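Local coordinates for protein 5-formaminoimidazole-4-carboxamide-1-(beta)-D-ribofuranosyl 5'-monophosphate synthetase (Methanocaldococcus jannaschii, PDB 2R7L) that catalyses the ATP- and formate-dependent formylation of AICAR to FAICAR, a folate-independent step of purine biosynthesis in this methanogen, at residues R116-W121 against P288-P293; E144-I149 against E174-A179; G50-Y55 against F64-N69. One frame throughout, in Å; residues are numbered along the deposited sequence.

Contact 1 of 3, residues R116-W121 against P288-P293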
ATOM      1  N   ARG A 116      13.528 -26.644  20.493  1.00 45.42           N
ATOM      2  CA  ARG A 116      14.019 -26.410  21.847  1.00 46.42           C
ATOM      3  C   ARG A 116      15.358 -27.090  22.142  1.00 54.02           C
ATOM      4  O   ARG A 116      16.202 -26.528  22.837  1.00 51.47           O
ATOM      5  CB  ARG A 116      12.979 -26.917  22.841  1.00 46.37           C
ATOM      6  CG  ARG A 116      13.009 -26.260  24.188  1.00 42.69           C
ATOM      7  CD  ARG A 116      11.992 -26.925  25.085  1.00 49.08           C
ATOM      8  NE  ARG A 116      11.514 -26.027  26.128  1.00 52.12           N
ATOM      9  CZ  ARG A 116      10.319 -25.450  26.124  1.00 52.28           C
ATOM     10  NH1 ARG A 116       9.470 -25.681  25.128  1.00 54.98           N
ATOM     11  NH2 ARG A 116       9.970 -24.647  27.119  1.00 53.24           N
ATOM     12  N   ARG A 117      15.533 -28.303  21.626  1.00 54.09           N
ATOM     13  CA  ARG A 117      16.738 -29.086  21.889  1.00 59.43           C
ATOM     14  C   ARG A 117      17.978 -28.435  21.271  1.00 57.79           C
ATOM     15  O   ARG A 117      19.070 -28.493  21.835  1.00 53.68           O
ATOM     16  CB  ARG A 117      16.583 -30.512  21.343  1.00 63.19           C
ATOM     17  CG  ARG A 117      15.434 -31.328  21.938  1.00 73.74           C
ATOM     18  CD  ARG A 117      15.732 -31.831  23.353  1.00 78.50           C
ATOM     19  NE  ARG A 117      15.140 -30.972  24.378  1.00 83.72           N
ATOM     20  CZ  ARG A 117      15.236 -31.183  25.688  1.00 87.87           C
ATOM     21  NH1 ARG A 117      15.907 -32.231  26.154  1.00 87.68           N
ATOM     22  NH2 ARG A 117      14.659 -30.339  26.537  1.00 87.38           N
ATOM     23  N   ILE A 118      17.797 -27.802  20.116  1.00 50.90           N
ATOM     24  CA  ILE A 118      18.922 -27.306  19.333  1.00 41.40           C
ATOM     25  C   ILE A 118      19.509 -26.006  19.875  1.00 41.34           C
ATOM     26  O   ILE A 118      20.562 -25.560  19.430  1.00 41.37           O
ATOM     27  CB  ILE A 118      18.560 -27.171  17.839  1.00 46.60           C
ATOM     28  CG1 ILE A 118      19.806 -27.355  16.976  1.00 45.43           C
ATOM     29  CG2 ILE A 118      17.854 -25.848  17.559  1.00 43.38           C
ATOM     30  CD1 ILE A 118      19.550 -27.229  15.507  1.00 41.49           C
ATOM     31  N   LEU A 119      18.848 -25.410  20.858  1.00 35.47           N
ATOM     32  CA  LEU A 119      19.358 -24.195  21.465  1.00 41.00           C
ATOM     33  C   LEU A 119      20.654 -24.483  22.222  1.00 47.33           C
ATOM     34  O   LEU A 119      21.440 -23.576  22.504  1.00 41.53           O
ATOM     35  CB  LEU A 119      18.315 -23.577  22.403  1.00 39.52           C
ATOM     36  CG  LEU A 119      16.994 -23.100  21.774  1.00 44.65           C
ATOM     37  CD1 LEU A 119      16.107 -22.447  22.821  1.00 36.22           C
ATOM     38  CD2 LEU A 119      17.238 -22.148  20.613  1.00 35.32           C
ATOM     39  N   ARG A 120      20.866 -25.752  22.545  1.00 46.52           N
ATOM     40  CA  ARG A 120      22.044 -26.165  23.285  1.00 49.44           C
ATOM     41  C   ARG A 120      23.233 -26.288  22.341  1.00 49.01           C
ATOM     42  O   ARG A 120      24.375 -26.065  22.730  1.00 51.01           O
ATOM     43  CB  ARG A 120      21.786 -27.489  24.001  1.00 48.36           C
ATOM     44  CG  ARG A 120      22.570 -27.627  25.281  1.00 51.09           C
ATOM     45  CD  ARG A 120      22.245 -28.908  26.003  1.00 49.88           C
ATOM     46  NE  ARG A 120      21.318 -28.738  27.124  1.00 47.49           N
ATOM     47  CZ  ARG A 120      21.482 -27.874  28.121  1.00 38.21           C
ATOM     48  NH1 ARG A 120      20.591 -27.822  29.100  1.00 46.35           N
ATOM     49  NH2 ARG A 120      22.522 -27.051  28.138  1.00 38.88           N
ATOM     50  N   TRP A 121      22.954 -26.626  21.090  1.00 45.91           N
ATOM     51  CA  TRP A 121      23.994 -26.722  20.079  1.00 48.69           C
ATOM     52  C   TRP A 121      24.529 -25.360  19.629  1.00 53.94           C
ATOM     53  O   TRP A 121      25.506 -25.288  18.884  1.00 54.10           O
ATOM     54  CB  TRP A 121      23.486 -27.522  18.885  1.00 45.18           C
ATOM     55  CG  TRP A 121      23.412 -28.990  19.160  1.00 48.01           C
ATOM     56  CD1 TRP A 121      22.664 -29.612  20.123  1.00 47.68           C
ATOM     57  CD2 TRP A 121      24.120 -30.026  18.471  1.00 44.55           C
ATOM     58  NE1 TRP A 121      22.862 -30.971  20.069  1.00 47.58           N
ATOM     59  CE2 TRP A 121      23.752 -31.250  19.065  1.00 45.64           C
ATOM     60  CE3 TRP A 121      25.030 -30.035  17.408  1.00 45.52           C
ATOM     61  CZ2 TRP A 121      24.263 -32.471  18.630  1.00 48.00           C
ATOM     62  CZ3 TRP A 121      25.534 -31.248  16.973  1.00 47.55           C
ATOM     63  CH2 TRP A 121      25.150 -32.449  17.584  1.00 48.56           C
ATOM     64  N   PRO A 288      13.784 -32.168  15.103  1.00 45.33           N
ATOM     65  CA  PRO A 288      13.667 -32.125  13.641  1.00 47.04           C
ATOM     66  C   PRO A 288      14.651 -31.198  12.927  1.00 48.89           C
ATOM     67  O   PRO A 288      14.538 -31.001  11.717  1.00 50.81           O
ATOM     68  CB  PRO A 288      12.248 -31.604  13.432  1.00 49.46           C
ATOM     69  CG  PRO A 288      12.007 -30.727  14.607  1.00 43.97           C
ATOM     70  CD  PRO A 288      12.782 -31.309  15.757  1.00 45.89           C
ATOM     71  N   GLY A 289      15.607 -30.637  13.660  1.00 46.52           N
ATOM     72  CA  GLY A 289      16.614 -29.779  13.047  1.00 42.01           C
ATOM     73  C   GLY A 289      16.364 -28.312  13.328  1.00 43.89           C
ATOM     74  O   GLY A 289      15.899 -27.946  14.411  1.00 37.08           O
ATOM     75  N   MET A 290      16.677 -27.470  12.348  1.00 47.37           N
ATOM     76  CA  MET A 290      16.445 -26.033  12.466  1.00 50.00           C
ATOM     77  C   MET A 290      14.968 -25.741  12.250  1.00 46.85           C
ATOM     78  O   MET A 290      14.345 -26.296  11.348  1.00 45.17           O
ATOM     79  CB  MET A 290      17.280 -25.271  11.434  1.00 53.91           C
ATOM     80  CG  MET A 290      18.760 -25.638  11.447  1.00 56.06           C
ATOM     81  SD  MET A 290      19.764 -24.695  12.612  1.00 63.20           S
ATOM     82  CE  MET A 290      18.556 -24.119  13.799  1.00 62.33           C
ATOM     83  N   ILE A 291      14.403 -24.882  13.089  1.00 45.07           N
ATOM     84  CA  ILE A 291      13.014 -24.470  12.913  1.00 44.22           C
ATOM     85  C   ILE A 291      12.928 -22.952  12.946  1.00 34.89           C
ATOM     86  O   ILE A 291      13.172 -22.326  13.976  1.00 38.19           O
ATOM     87  CB  ILE A 291      12.086 -25.088  13.990  1.00 43.69           C
ATOM     88  CG1 ILE A 291      12.163 -26.621  13.965  1.00 44.92           C
ATOM     89  CG2 ILE A 291      10.650 -24.615  13.804  1.00 39.54           C
ATOM     90  CD1 ILE A 291      11.694 -27.259  12.674  1.00 39.56           C
ATOM     91  N   GLY A 292      12.595 -22.359  11.806  1.00 35.40           N
ATOM     92  CA  GLY A 292      12.466 -20.918  11.731  1.00 31.10           C
ATOM     93  C   GLY A 292      13.784 -20.205  11.494  1.00 31.15           C
ATOM     94  O   GLY A 292      14.580 -20.616  10.643  1.00 27.84           O
ATOM     95  N   PRO A 293      14.020 -19.121  12.245  1.00 26.22           N
ATOM     96  CA  PRO A 293      15.184 -18.271  12.043  1.00 30.16           C
ATOM     97  C   PRO A 293      16.505 -18.905  12.477  1.00 38.72           C
ATOM     98  O   PRO A 293      16.598 -19.485  13.569  1.00 33.17           O
ATOM     99  CB  PRO A 293      14.878 -17.051  12.912  1.00 27.28           C
ATOM    100  CG  PRO A 293      13.987 -17.562  13.982  1.00 27.90           C
ATOM    101  CD  PRO A 293      13.158 -18.636  13.339  1.00 26.10           C
TER
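Ile118 and Met290 meet methyl to methyl, and most of this small, buried contact rests on that pair. Ile118 CD1 lies 3.7 Å from Met290 CE and 3.9 Å from Met290 SD, so the end of the isoleucine rests on the terminal thioether, while its CG2 branch reaches the same methyl more loosely, at 4.2 Å. With CG1 anti to the backbone N (chi1 -151°) and the chain beyond it fully extended (chi2 -180°), Ile118 delivers CD1 straight across. Met290 gets there by bending. Its CB points away from the 116-121 segment, but turns at chi2 and chi3 fold the chain back, the last almost eclipsed at 22°, and the two side chains cross at about a right angle. Ile118 CD1 also sits 3.9 Å from Gly289 O, a plain van der Waals approach. The backbone angles of Gly289 leave little room for a CB beside Pro288 O. No hydrogen bond crosses directly; instead Asn115 ties the two sides together, ND2 holding Gly289 O and OD1 receiving weak bonds from the backbone N of Arg117 and Ile118. Ala282 touches both side chains from helix 268-285. The contact thus packs the loop before helix 125-135 against the lead-in to strand 292-300, a strand of the large antiparallel sheet in this ATP-grasp fold.

Contact 2 of 3, residues E144-I149 against E174-A179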
ATOM      1  N   GLU A 144      45.222 -25.608  18.979  1.00 49.94           N
ATOM      2  CA  GLU A 144      45.151 -26.292  20.273  1.00 55.12           C
ATOM      3  C   GLU A 144      45.851 -25.529  21.397  1.00 49.20           C
ATOM      4  O   GLU A 144      45.366 -25.504  22.529  1.00 50.75           O
ATOM      5  CB  GLU A 144      45.698 -27.720  20.168  1.00 65.11           C
ATOM      6  CG  GLU A 144      45.126 -28.533  19.008  1.00 76.47           C
ATOM      7  CD  GLU A 144      43.604 -28.608  19.025  1.00 84.30           C
ATOM      8  OE1 GLU A 144      42.986 -28.435  17.949  1.00 85.68           O
ATOM      9  OE2 GLU A 144      43.026 -28.837  20.111  1.00 86.72           O
ATOM     10  N   SER A 145      46.983 -24.899  21.086  1.00 41.80           N
ATOM     11  CA  SER A 145      47.714 -24.124  22.089  1.00 43.89           C
ATOM     12  C   SER A 145      48.480 -22.956  21.479  1.00 34.44           C
ATOM     13  O   SER A 145      48.740 -22.939  20.278  1.00 39.28           O
ATOM     14  CB  SER A 145      48.669 -25.029  22.879  1.00 47.74           C
ATOM     15  OG  SER A 145      49.549 -25.721  22.011  1.00 49.77           O
ATOM     16  N   PRO A 146      48.832 -21.963  22.311  1.00 35.21           N
ATOM     17  CA  PRO A 146      49.631 -20.816  21.893  1.00 35.63           C
ATOM     18  C   PRO A 146      50.892 -21.198  21.111  1.00 41.14           C
ATOM     19  O   PRO A 146      51.386 -20.403  20.313  1.00 41.02           O
ATOM     20  CB  PRO A 146      50.009 -20.153  23.215  1.00 37.88           C
ATOM     21  CG  PRO A 146      48.912 -20.521  24.145  1.00 37.86           C
ATOM     22  CD  PRO A 146      48.440 -21.881  23.731  1.00 34.11           C
ATOM     23  N   GLU A 147      51.397 -22.410  21.321  1.00 46.29           N
ATOM     24  CA  GLU A 147      52.607 -22.865  20.631  1.00 48.17           C
ATOM     25  C   GLU A 147      52.363 -23.258  19.172  1.00 47.69           C
ATOM     26  O   GLU A 147      53.308 -23.423  18.401  1.00 47.64           O
ATOM     27  CB  GLU A 147      53.278 -24.017  21.399  1.00 52.32           C
ATOM     28  CG  GLU A 147      54.129 -23.565  22.590  1.00 49.90           C
ATOM     29  CD  GLU A 147      53.307 -22.889  23.683  1.00 58.00           C
ATOM     30  OE1 GLU A 147      52.176 -23.348  23.951  1.00 64.66           O
ATOM     31  OE2 GLU A 147      53.791 -21.901  24.280  1.00 57.35           O
ATOM     32  N   ASP A 148      51.097 -23.394  18.789  1.00 47.51           N
ATOM     33  CA  ASP A 148      50.759 -23.819  17.434  1.00 40.23           C
ATOM     34  C   ASP A 148      50.563 -22.644  16.467  1.00 43.07           C
ATOM     35  O   ASP A 148      50.380 -22.850  15.264  1.00 41.43           O
ATOM     36  CB  ASP A 148      49.521 -24.715  17.452  1.00 46.23           C
ATOM     37  CG  ASP A 148      49.794 -26.078  18.066  1.00 53.00           C
ATOM     38  OD1 ASP A 148      50.674 -26.801  17.545  1.00 51.82           O
ATOM     39  OD2 ASP A 148      49.123 -26.431  19.063  1.00 48.61           O
ATOM     40  N   ILE A 149      50.619 -21.422  16.997  1.00 39.72           N
ATOM     41  CA  ILE A 149      50.400 -20.215  16.203  1.00 39.06           C
ATOM     42  C   ILE A 149      51.444 -20.096  15.099  1.00 47.09           C
ATOM     43  O   ILE A 149      52.642 -20.045  15.373  1.00 55.64           O
ATOM     44  CB  ILE A 149      50.474 -18.934  17.066  1.00 34.98           C
ATOM     45  CG1 ILE A 149      49.250 -18.773  17.964  1.00 36.20           C
ATOM     46  CG2 ILE A 149      50.559 -17.711  16.175  1.00 32.66           C
ATOM     47  CD1 ILE A 149      48.683 -20.045  18.497  1.00 42.76           C
ATOM     48  N   GLU A 174      53.898 -13.227  21.143  1.00 49.39           N
ATOM     49  CA  GLU A 174      52.897 -12.172  21.241  1.00 41.95           C
ATOM     50  C   GLU A 174      51.690 -12.609  22.067  1.00 38.28           C
ATOM     51  O   GLU A 174      51.152 -11.833  22.858  1.00 34.71           O
ATOM     52  CB  GLU A 174      52.452 -11.713  19.859  1.00 46.52           C
ATOM     53  CG  GLU A 174      51.314 -10.723  19.910  1.00 48.93           C
ATOM     54  CD  GLU A 174      51.219  -9.881  18.661  1.00 48.10           C
ATOM     55  OE1 GLU A 174      51.352 -10.436  17.547  1.00 45.27           O
ATOM     56  OE2 GLU A 174      51.007  -8.658  18.804  1.00 52.00           O
ATOM     57  N   PHE A 175      51.275 -13.861  21.895  1.00 32.87           N
ATOM     58  CA  PHE A 175      50.172 -14.389  22.684  1.00 38.37           C
ATOM     59  C   PHE A 175      50.376 -14.141  24.181  1.00 44.34           C
ATOM     60  O   PHE A 175      49.468 -13.663  24.864  1.00 44.54           O
ATOM     61  CB  PHE A 175      49.969 -15.884  22.413  1.00 38.49           C
ATOM     62  CG  PHE A 175      48.871 -16.499  23.238  1.00 44.76           C
ATOM     63  CD1 PHE A 175      47.643 -16.797  22.670  1.00 45.36           C
ATOM     64  CD2 PHE A 175      49.062 -16.760  24.586  1.00 44.35           C
ATOM     65  CE1 PHE A 175      46.631 -17.353  23.431  1.00 44.88           C
ATOM     66  CE2 PHE A 175      48.052 -17.311  25.353  1.00 44.75           C
ATOM     67  CZ  PHE A 175      46.834 -17.610  24.773  1.00 42.72           C
ATOM     68  N   TYR A 176      51.565 -14.465  24.693  1.00 45.99           N
ATOM     69  CA  TYR A 176      51.829 -14.324  26.130  1.00 41.39           C
ATOM     70  C   TYR A 176      52.031 -12.874  26.548  1.00 39.35           C
ATOM     71  O   TYR A 176      51.628 -12.470  27.641  1.00 44.21           O
ATOM     72  CB  TYR A 176      53.020 -15.183  26.570  1.00 43.32           C
ATOM     73  CG  TYR A 176      52.793 -16.668  26.409  1.00 34.57           C
ATOM     74  CD1 TYR A 176      51.857 -17.333  27.183  1.00 34.25           C
ATOM     75  CD2 TYR A 176      53.514 -17.399  25.481  1.00 34.91           C
ATOM     76  CE1 TYR A 176      51.642 -18.689  27.036  1.00 33.61           C
ATOM     77  CE2 TYR A 176      53.306 -18.757  25.328  1.00 40.17           C
ATOM     78  CZ  TYR A 176      52.366 -19.396  26.109  1.00 39.43           C
ATOM     79  OH  TYR A 176      52.160 -20.756  25.966  1.00 41.35           O
ATOM     80  N   LYS A 177      52.651 -12.090  25.676  1.00 43.85           N
ATOM     81  CA  LYS A 177      52.817 -10.668  25.937  1.00 52.04           C
ATOM     82  C   LYS A 177      51.443 -10.041  26.178  1.00 54.40           C
ATOM     83  O   LYS A 177      51.244  -9.305  27.146  1.00 53.66           O
ATOM     84  CB  LYS A 177      53.531  -9.992  24.760  1.00 58.60           C
ATOM     85  CG  LYS A 177      54.178  -8.646  25.080  1.00 68.78           C
ATOM     86  CD  LYS A 177      53.168  -7.506  25.055  1.00 76.42           C
ATOM     87  CE  LYS A 177      53.830  -6.164  25.346  1.00 80.26           C
ATOM     88  NZ  LYS A 177      52.825  -5.070  25.477  1.00 82.03           N
ATOM     89  N   LYS A 178      50.490 -10.365  25.306  1.00 51.29           N
ATOM     90  CA  LYS A 178      49.142  -9.805  25.397  1.00 51.34           C
ATOM     91  C   LYS A 178      48.298 -10.401  26.518  1.00 50.32           C
ATOM     92  O   LYS A 178      47.597  -9.676  27.225  1.00 50.79           O
ATOM     93  CB  LYS A 178      48.414  -9.917  24.058  1.00 44.43           C
ATOM     94  CG  LYS A 178      48.671  -8.725  23.163  1.00 48.42           C
ATOM     95  CD  LYS A 178      48.267  -8.988  21.737  1.00 41.69           C
ATOM     96  CE  LYS A 178      48.526  -7.757  20.895  1.00 43.74           C
ATOM     97  NZ  LYS A 178      47.921  -7.887  19.549  1.00 37.98           N
ATOM     98  N   ALA A 179      48.360 -11.719  26.671  1.00 47.29           N
ATOM     99  CA  ALA A 179      47.672 -12.370  27.778  1.00 49.59           C
ATOM    100  C   ALA A 179      48.081 -11.719  29.095  1.00 51.37           C
ATOM    101  O   ALA A 179      47.228 -11.333  29.891  1.00 53.21           O
ATOM    102  CB  ALA A 179      47.977 -13.854  27.795  1.00 47.85           C
TER
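Tyr176 OH donates a hydrogen bond to Glu147 OE2, 2.6 Å away, the one hydrogen bond between 144-149 and 174-179. These elements belong to the ATP-grasp part of the chain: the loop joins strands 142-143 and 153-156 of a small antiparallel sheet, and helix 172-184 packs beside it, with Thr172 OG1 bonded to Pro146 O as a second tie. The carboxylate takes the hydroxyl on the syn lone pair of OE2. OE2 itself lies at the edge of the tyrosine ring, in its plane, and the two flat groups are turned 30° apart. Glu147 reaches the hydroxyl through a bend at chi2, the two side chains crossing at about a right angle. Both residues are exposed, so the bond lies on the solvent side of the contact.

Beneath it the contact is apolar. Pro146 sets CG over one face of the Phe175 ring in a CH-pi contact, 3.6 Å from CG to the ring centroid and 15° off the normal. The same proline turns CB to Tyr176, 3.8 Å from its CZ, and so touches both aromatics. Phe175 has CG anti to the backbone N (chi1 178°), which carries the ring toward the loop; it also touches Ile198 of strand 197-200 and meets Phe167 edge-to-face. Replacing Phe175 by an alanine is likely to leave Pro146 CG without its aromatic face and open a gap toward Ile198.

The loop's turn is closed by Asp148 N to Ser145 O at 2.8 Å. Asp148 OD2 in addition receives Ser145 OG at 3.1 Å from above its carboxylate plane, and a weak bond from Ser145 N.

Contact 3 of 3, residues G50-Y55 against F64-N69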
ATOM      1  N   GLY A  50      11.842   0.755  34.108  1.00 41.04           N
ATOM      2  CA  GLY A  50      13.117   1.240  33.602  1.00 46.69           C
ATOM      3  C   GLY A  50      13.460   0.786  32.191  1.00 43.09           C
ATOM      4  O   GLY A  50      14.267   1.427  31.515  1.00 49.28           O
ATOM      5  N   ARG A  51      12.854  -0.315  31.745  1.00 37.96           N
ATOM      6  CA  ARG A  51      13.144  -0.880  30.424  1.00 42.47           C
ATOM      7  C   ARG A  51      11.910  -1.077  29.524  1.00 45.96           C
ATOM      8  O   ARG A  51      11.964  -1.826  28.541  1.00 40.00           O
ATOM      9  CB  ARG A  51      13.885  -2.209  30.580  1.00 44.74           C
ATOM     10  CG  ARG A  51      15.250  -2.081  31.260  1.00 46.50           C
ATOM     11  CD  ARG A  51      16.017  -3.391  31.225  1.00 54.35           C
ATOM     12  NE  ARG A  51      16.419  -3.774  29.870  1.00 60.85           N
ATOM     13  CZ  ARG A  51      17.226  -4.795  29.591  1.00 64.66           C
ATOM     14  NH1 ARG A  51      17.724  -5.535  30.577  1.00 68.47           N
ATOM     15  NH2 ARG A  51      17.541  -5.078  28.333  1.00 59.94           N
ATOM     16  N   ASP A  52      10.808  -0.405  29.853  1.00 44.86           N
ATOM     17  CA  ASP A  52       9.536  -0.632  29.160  1.00 41.83           C
ATOM     18  C   ASP A  52       9.195   0.442  28.135  1.00 36.87           C
ATOM     19  O   ASP A  52       8.371   0.217  27.248  1.00 42.58           O
ATOM     20  CB  ASP A  52       8.379  -0.817  30.162  1.00 44.39           C
ATOM     21  CG  ASP A  52       8.201   0.373  31.088  1.00 45.40           C
ATOM     22  OD1 ASP A  52       9.143   1.175  31.234  1.00 48.03           O
ATOM     23  OD2 ASP A  52       7.111   0.502  31.681  1.00 56.18           O
ATOM     24  N   VAL A  53       9.838   1.599  28.254  1.00 30.49           N
ATOM     25  CA  VAL A  53       9.552   2.745  27.391  1.00 36.29           C
ATOM     26  C   VAL A  53       9.562   2.469  25.879  1.00 41.90           C
ATOM     27  O   VAL A  53       8.667   2.921  25.170  1.00 50.75           O
ATOM     28  CB  VAL A  53      10.476   3.938  27.705  1.00 34.91           C
ATOM     29  CG1 VAL A  53      10.309   5.030  26.662  1.00 30.24           C
ATOM     30  CG2 VAL A  53      10.167   4.482  29.084  1.00 41.07           C
ATOM     31  N   PRO A  54      10.572   1.738  25.375  1.00 43.08           N
ATOM     32  CA  PRO A  54      10.621   1.524  23.927  1.00 40.55           C
ATOM     33  C   PRO A  54       9.400   0.757  23.421  1.00 37.57           C
ATOM     34  O   PRO A  54       8.900   1.028  22.330  1.00 35.50           O
ATOM     35  CB  PRO A  54      11.886   0.672  23.740  1.00 43.97           C
ATOM     36  CG  PRO A  54      12.701   0.905  24.977  1.00 36.37           C
ATOM     37  CD  PRO A  54      11.695   1.079  26.066  1.00 36.44           C
ATOM     38  N   TYR A  55       8.934  -0.190  24.225  1.00 36.24           N
ATOM     39  CA  TYR A  55       7.808  -1.052  23.877  1.00 38.67           C
ATOM     40  C   TYR A  55       6.475  -0.341  24.038  1.00 37.69           C
ATOM     41  O   TYR A  55       5.490  -0.697  23.392  1.00 34.25           O
ATOM     42  CB  TYR A  55       7.891  -2.338  24.704  1.00 36.18           C
ATOM     43  CG  TYR A  55       9.264  -2.905  24.519  1.00 41.42           C
ATOM     44  CD1 TYR A  55       9.574  -3.617  23.373  1.00 40.05           C
ATOM     45  CD2 TYR A  55      10.287  -2.638  25.431  1.00 42.40           C
ATOM     46  CE1 TYR A  55      10.839  -4.093  23.153  1.00 41.16           C
ATOM     47  CE2 TYR A  55      11.570  -3.118  25.213  1.00 37.94           C
ATOM     48  CZ  TYR A  55      11.835  -3.846  24.069  1.00 42.40           C
ATOM     49  OH  TYR A  55      13.096  -4.334  23.810  1.00 41.01           O
ATOM     50  N   PHE A  64       1.334  -6.170  28.734  1.00 44.83           N
ATOM     51  CA  PHE A  64       2.623  -6.229  29.424  1.00 44.10           C
ATOM     52  C   PHE A  64       2.554  -7.140  30.644  1.00 48.15           C
ATOM     53  O   PHE A  64       1.628  -7.038  31.450  1.00 53.19           O
ATOM     54  CB  PHE A  64       3.063  -4.838  29.873  1.00 41.33           C
ATOM     55  CG  PHE A  64       3.349  -3.902  28.742  1.00 45.72           C
ATOM     56  CD1 PHE A  64       4.547  -3.979  28.050  1.00 45.33           C
ATOM     57  CD2 PHE A  64       2.418  -2.949  28.361  1.00 48.85           C
ATOM     58  CE1 PHE A  64       4.814  -3.119  27.006  1.00 50.55           C
ATOM     59  CE2 PHE A  64       2.678  -2.085  27.313  1.00 50.27           C
ATOM     60  CZ  PHE A  64       3.880  -2.172  26.635  1.00 48.46           C
ATOM     61  N   ILE A  65       3.532  -8.032  30.769  1.00 47.01           N
ATOM     62  CA  ILE A  65       3.753  -8.779  32.008  1.00 44.45           C
ATOM     63  C   ILE A  65       5.017  -8.250  32.671  1.00 44.96           C
ATOM     64  O   ILE A  65       6.121  -8.600  32.258  1.00 45.71           O
ATOM     65  CB  ILE A  65       3.943 -10.282  31.745  1.00 41.19           C
ATOM     66  CG1 ILE A  65       2.734 -10.857  31.014  1.00 36.22           C
ATOM     67  CG2 ILE A  65       4.185 -11.026  33.052  1.00 47.49           C
ATOM     68  CD1 ILE A  65       2.836 -12.347  30.728  1.00 33.60           C
ATOM     69  N   TYR A  66       4.858  -7.392  33.676  1.00 43.55           N
ATOM     70  CA  TYR A  66       5.998  -6.837  34.399  1.00 47.48           C
ATOM     71  C   TYR A  66       6.626  -7.836  35.379  1.00 53.16           C
ATOM     72  O   TYR A  66       5.922  -8.540  36.102  1.00 52.13           O
ATOM     73  CB  TYR A  66       5.594  -5.570  35.148  1.00 41.79           C
ATOM     74  CG  TYR A  66       5.487  -4.352  34.274  1.00 45.87           C
ATOM     75  CD1 TYR A  66       6.469  -3.372  34.294  1.00 45.34           C
ATOM     76  CD2 TYR A  66       4.405  -4.180  33.418  1.00 47.71           C
ATOM     77  CE1 TYR A  66       6.377  -2.254  33.489  1.00 44.62           C
ATOM     78  CE2 TYR A  66       4.306  -3.066  32.604  1.00 45.18           C
ATOM     79  CZ  TYR A  66       5.293  -2.107  32.645  1.00 46.90           C
ATOM     80  OH  TYR A  66       5.198  -1.000  31.838  1.00 41.78           O
ATOM     81  N   VAL A  67       7.957  -7.897  35.382  1.00 56.06           N
ATOM     82  CA  VAL A  67       8.701  -8.687  36.362  1.00 48.45           C
ATOM     83  C   VAL A  67       9.633  -7.773  37.153  1.00 52.72           C
ATOM     84  O   VAL A  67       9.967  -6.679  36.701  1.00 49.92           O
ATOM     85  CB  VAL A  67       9.522  -9.818  35.706  1.00 46.75           C
ATOM     86  CG1 VAL A  67       8.610 -10.906  35.192  1.00 41.41           C
ATOM     87  CG2 VAL A  67      10.416  -9.273  34.589  1.00 41.60           C
ATOM     88  N   ASP A  68      10.039  -8.212  38.342  1.00 56.35           N
ATOM     89  CA  ASP A  68      10.938  -7.416  39.175  1.00 54.61           C
ATOM     90  C   ASP A  68      12.310  -7.292  38.522  1.00 42.66           C
ATOM     91  O   ASP A  68      12.910  -6.216  38.500  1.00 41.71           O
ATOM     92  CB  ASP A  68      11.060  -8.029  40.572  1.00 61.49           C
ATOM     93  CG  ASP A  68       9.881  -7.681  41.464  1.00 68.14           C
ATOM     94  OD1 ASP A  68       9.415  -8.573  42.207  1.00 69.60           O
ATOM     95  OD2 ASP A  68       9.417  -6.518  41.417  1.00 62.28           O
ATOM     96  N   ASN A  69      12.786  -8.412  37.989  1.00 41.28           N
ATOM     97  CA  ASN A  69      14.028  -8.488  37.234  1.00 51.33           C
ATOM     98  C   ASN A  69      13.824  -9.554  36.174  1.00 49.49           C
ATOM     99  O   ASN A  69      13.091 -10.519  36.409  1.00 49.45           O
ATOM    100  CB  ASN A  69      15.192  -8.893  38.147  1.00 59.73           C
ATOM    101  CG  ASN A  69      15.542  -7.818  39.164  1.00 68.40           C
ATOM    102  OD1 ASN A  69      16.128  -6.788  38.823  1.00 70.42           O
ATOM    103  ND2 ASN A  69      15.186  -8.058  40.425  1.00 70.87           N
TER
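Polar first: Tyr66 OH donates a hydrogen bond to Asp52 OD2. The modelled 2.4 Å between these two oxygens is very short, and little should be read into the exact length. OD2 lies at the edge of the tyrosine ring, in its plane, whereas the carboxylate as a whole stands almost square to the ring, 83° between planes. Asp52 carries CG between its backbone N and carbonyl carbon (chi1 58°), which swings the carboxylate to the hydroxyl; Lys56 NZ adds only a weak, long ion pair to OD2.

The rest is van der Waals contact. Its apolar part is Tyr55 CB, 3.9 Å from Phe64 CE1; separately, Tyr55 O lies in the plane of the phenylalanine ring, at its edge, 3.9 Å from Phe64 CZ. The phenol end of Tyr55 serves a subunit interface, its OH hydrogen-bonded to Glu265 of a neighbouring subunit.

Together the pairs join helix 53-57 and the residue just before it to strand 63-66 within the beta-alpha-beta unit that starts at strand 43-47. Asp52, Phe64 and Tyr66 all touch Thr47 of strand 43-47, beside which 63-66 runs as an edge strand of the parallel sheet within this chain.

Nearest atoms are about 15 Å apart between contacts 1 and 3, 18 Å between 1 and 2, and 30 Å between 2 and 3. Contact 1 lies deepest, its centre about 11 Å from the chain centre, and is apolar: aliphatic and thioether groups, with no hydrogen bond across. Contact 2, farthest out, combines proline-on-ring packing with a solvent-side hydrogen bond. Contact 3 shares that tyrosine-carboxylate chemistry but keeps it in largely buried surroundings. No helix or strand is common to any two. Contacts 1 and 2 fall within the ATP-grasp range; contact 3 belongs to the parallel sheet of 20-24, 43-47, 63-66 and 87-89. Contacts 2 and 3 lie beside other subunits, contact 1 does not.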